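Taurine:2-oxoglutarate aminotransferase (Bifidobacterium kashiwanohense PV20-2, PDB 6JIX) probably transfers amino groups between taurine and 2-oxoglutarate with pyridoxal 5'-phosphate as cofactor, as a class-III aminotransferase. Local coordinates at residues Ser393-Pro396 with Gln397-Lys401; Met385-Tyr388 with His389-Asn392. All blocks are in the same frame, centred on the assembly; numbering follows the deposited sequence.

Contact 1. Residues Ser393-Pro396 with Gln397-Lys401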
# COMPACT_ATOMS: atom_id res chain seq x y z
N SER A 393 -16.93 -8.01 -23.52
CA SER A 393 -16.09 -9.17 -23.72
C SER A 393 -16.83 -10.45 -23.33
O SER A 393 -17.44 -10.51 -22.25
CB SER A 393 -14.81 -9.03 -22.89
OG SER A 393 -14.19 -10.28 -22.70
N VAL A 394 -16.78 -11.46 -24.19
CA VAL A 394 -17.36 -12.76 -23.87
C VAL A 394 -16.47 -13.60 -22.97
O VAL A 394 -16.86 -14.70 -22.57
CB VAL A 394 -17.63 -13.63 -25.11
CG1 VAL A 394 -18.65 -12.99 -26.00
CG2 VAL A 394 -16.33 -13.88 -25.87
N MET A 395 -15.26 -13.13 -22.66
CA MET A 395 -14.36 -13.96 -21.88
C MET A 395 -14.90 -14.28 -20.49
O MET A 395 -14.67 -15.41 -20.02
CB MET A 395 -12.98 -13.29 -21.83
CG MET A 395 -12.39 -13.05 -23.22
SD MET A 395 -11.83 -14.55 -24.08
CE MET A 395 -10.98 -15.41 -22.77
N PRO A 396 -15.62 -13.39 -19.80
CA PRO A 396 -16.18 -13.80 -18.50
C PRO A 396 -17.13 -14.99 -18.60
O PRO A 396 -17.17 -15.82 -17.68
CB PRO A 396 -16.89 -12.52 -18.01
CG PRO A 396 -16.13 -11.42 -18.65
CD PRO A 396 -15.72 -11.94 -20.01
N GLN A 397 -17.91 -15.08 -19.68
CA GLN A 397 -18.72 -16.26 -19.94
C GLN A 397 -17.88 -17.54 -19.85
O GLN A 397 -18.28 -18.51 -19.20
CB GLN A 397 -19.31 -16.14 -21.34
CG GLN A 397 -20.75 -16.51 -21.50
CD GLN A 397 -21.24 -16.17 -22.90
OE1 GLN A 397 -21.07 -15.04 -23.38
NE2 GLN A 397 -21.80 -17.17 -23.58
N ILE A 398 -16.73 -17.55 -20.53
CA ILE A 398 -15.82 -18.70 -20.50
C ILE A 398 -15.28 -18.93 -19.09
O ILE A 398 -15.19 -20.07 -18.62
CB ILE A 398 -14.66 -18.48 -21.48
CG1 ILE A 398 -15.18 -18.09 -22.86
CG2 ILE A 398 -13.76 -19.71 -21.51
CD1 ILE A 398 -14.07 -17.74 -23.82
N MET A 399 -14.89 -17.84 -18.42
CA MET A 399 -14.39 -17.94 -17.06
C MET A 399 -15.44 -18.52 -16.13
O MET A 399 -15.11 -19.23 -15.17
CB MET A 399 -13.93 -16.56 -16.58
CG MET A 399 -12.42 -16.40 -16.36
SD MET A 399 -11.35 -17.09 -17.64
CE MET A 399 -11.16 -15.66 -18.73
N ALA A 400 -16.73 -18.25 -16.41
CA ALA A 400 -17.83 -18.76 -15.60
C ALA A 400 -18.14 -20.22 -15.93
O ALA A 400 -18.44 -21.01 -15.02
CB ALA A 400 -19.07 -17.90 -15.79
N LYS A 401 -18.11 -20.59 -17.21
CA LYS A 401 -18.25 -22.00 -17.55
C LYS A 401 -17.17 -22.82 -16.85
O LYS A 401 -17.43 -23.93 -16.35
CB LYS A 401 -18.21 -22.18 -19.08
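Met395 and Ile398 lie side by side near the start of helix 395-404, their side chains pointing the same way, with Met395 SD 3.9 Å from Ile398 CD1. The thioether chain is folded about both its CB-CG and CG-SD bonds, and this bend carries its methyl toward the following turn, where Met395 CE comes within 4.1 Å of Met399 CE as the two chains cross obliquely. The extended amide arm of Gln397 reaches back to Val394, bringing Gln397 OE1 to 4.1 Å from Val394 CB. Met399 N donates to Met395 O at 2.9 Å in a nearly straight bond (164°), and Ala400 N to Pro396 O at 2.8 Å in a more bent one; these i to i+4 bonds set the turn that makes neighbours of residues 395, 398 and 399. Ile398 also packs on Val439, Val443 and Leu447 of helix 426-447 and on Ile416; an alanine here would probably lose the contact with Met395 SD and open a gap toward that helix. Just before the turn that leads into the helix, Ser393 OG accepts from Met395 N at 3.0 Å. Buried Met395 and Ile398 thus meet by van der Waals contact alone, while this capping bond satisfies a backbone N-H at the helix start.

Contact 2. Residues Met385-Tyr388 with His389-Asn392; sequences MAPY and HTPN
With CG anti to the backbone N (chi1 -175°), the Tyr388 ring is set beside its own carbonyl carbon and next to the start of His389, so that Tyr388 CD2 lies 3.6 Å from His389 CB. The imidazole of His389, likewise anti (chi1 -160°), leads away from this ring, and the two side chains cross. His389 N sits obliquely to the tyrosine ring, 3.4 Å from Tyr388 CG, and makes a hydrogen bond to the carboxylate of Glu413. Both aromatic side chains meet Trp157: the histidine ring stacks on it, while the tyrosine ring meets it with the planes steeply inclined.

Tyr388 and His389 are the two central residues of a type II beta turn running from Pro387 to Thr390. The turn is closed by a weak bond from Thr390 N to Pro387 O at 3.1 Å, bent to 129°. Across the turn, the threonine side chain comes back against Pro387 and Ala386: Thr390 CB is 3.8 Å from Pro387 CD, and its methyl CG2 is 3.9 Å from Ala386 CB. The turn is thus closed by one weak, bent bond, while the N-H of His389, which does not bond to Pro387 O, is taken by Glu413, whose carboxylate, if charged, would probably strengthen that bond.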
# COMPACT_ATOMS: atom_id res chain seq x y z
N MET A 385 -10.81 -13.46 -29.87
CA MET A 385 -12.14 -13.62 -29.30
C MET A 385 -12.57 -12.38 -28.53
O MET A 385 -13.77 -12.13 -28.35
CB MET A 385 -12.18 -14.84 -28.38
CG MET A 385 -13.50 -15.04 -27.68
SD MET A 385 -14.75 -15.74 -28.77
CE MET A 385 -14.22 -17.45 -28.93
N ALA A 386 -11.61 -11.61 -28.05
CA ALA A 386 -11.88 -10.31 -27.45
C ALA A 386 -10.70 -9.40 -27.79
O ALA A 386 -9.65 -9.48 -27.14
CB ALA A 386 -12.10 -10.41 -25.94
N PRO A 387 -10.83 -8.54 -28.80
CA PRO A 387 -9.73 -7.63 -29.15
C PRO A 387 -9.52 -6.60 -28.05
O PRO A 387 -10.38 -6.42 -27.18
CB PRO A 387 -10.17 -6.97 -30.46
CG PRO A 387 -11.64 -7.26 -30.59
CD PRO A 387 -12.09 -8.16 -29.46
N TYR A 388 -8.38 -5.92 -28.10
CA TYR A 388 -7.97 -5.06 -26.99
C TYR A 388 -9.10 -4.15 -26.53
O TYR A 388 -9.70 -3.43 -27.34
CB TYR A 388 -6.74 -4.22 -27.36
CG TYR A 388 -6.24 -3.43 -26.15
CD1 TYR A 388 -5.61 -4.08 -25.08
CD2 TYR A 388 -6.46 -2.06 -26.04
CE1 TYR A 388 -5.18 -3.37 -23.97
CE2 TYR A 388 -6.04 -1.35 -24.93
CZ TYR A 388 -5.40 -2.02 -23.89
OH TYR A 388 -4.98 -1.32 -22.77
N HIS A 389 -9.39 -4.19 -25.23
CA HIS A 389 -10.31 -3.24 -24.59
C HIS A 389 -11.71 -3.26 -25.22
O HIS A 389 -12.37 -2.23 -25.34
CB HIS A 389 -9.75 -1.82 -24.61
CG HIS A 389 -10.38 -0.93 -23.58
ND1 HIS A 389 -10.22 0.44 -23.58
CD2 HIS A 389 -11.17 -1.22 -22.52
CE1 HIS A 389 -10.88 0.96 -22.56
NE2 HIS A 389 -11.47 -0.02 -21.90
N THR A 390 -12.17 -4.44 -25.62
CA THR A 390 -13.51 -4.54 -26.19
C THR A 390 -14.58 -4.33 -25.13
O THR A 390 -14.44 -4.81 -23.99
CB THR A 390 -13.71 -5.90 -26.88
OG1 THR A 390 -14.82 -5.80 -27.77
CG2 THR A 390 -13.96 -6.99 -25.85
N PRO A 391 -15.67 -3.64 -25.46
CA PRO A 391 -16.86 -3.68 -24.60
C PRO A 391 -17.63 -4.97 -24.78
O PRO A 391 -17.70 -5.55 -25.88
CB PRO A 391 -17.67 -2.47 -25.08
CG PRO A 391 -17.30 -2.33 -26.51
CD PRO A 391 -15.87 -2.78 -26.64
N ASN A 392 -18.21 -5.45 -23.69
CA ASN A 392 -18.96 -6.71 -23.72
C ASN A 392 -18.08 -7.86 -24.18
O ASN A 392 -18.39 -8.57 -25.14
CB ASN A 392 -20.20 -6.57 -24.60
CG ASN A 392 -20.91 -5.25 -24.38
OD1 ASN A 392 -21.31 -4.93 -23.26
ND2 ASN A 392 -21.04 -4.46 -25.44

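In the fold
Contact 2 comes first along the chain, in the loop that follows strand 383-384, and contact 1 continues directly from it into helix 395-404; their centres are about 12 Å apart. They also touch in space, since Met385 packs against Val394 and Met395, and Ala386 against Ser393 and Met395, so the start of the loop lies back on the start of the helix. Met385 and Ile398 both reach helix 426-447, giving loop and helix a shared neighbour. The contact centres lie about 21 and 22 Å from the centre of the chain, on the same side of it. The side chain of Met399 is about 4 Å from that of Thr409, a glutamate-binding residue, which places the helix near that site.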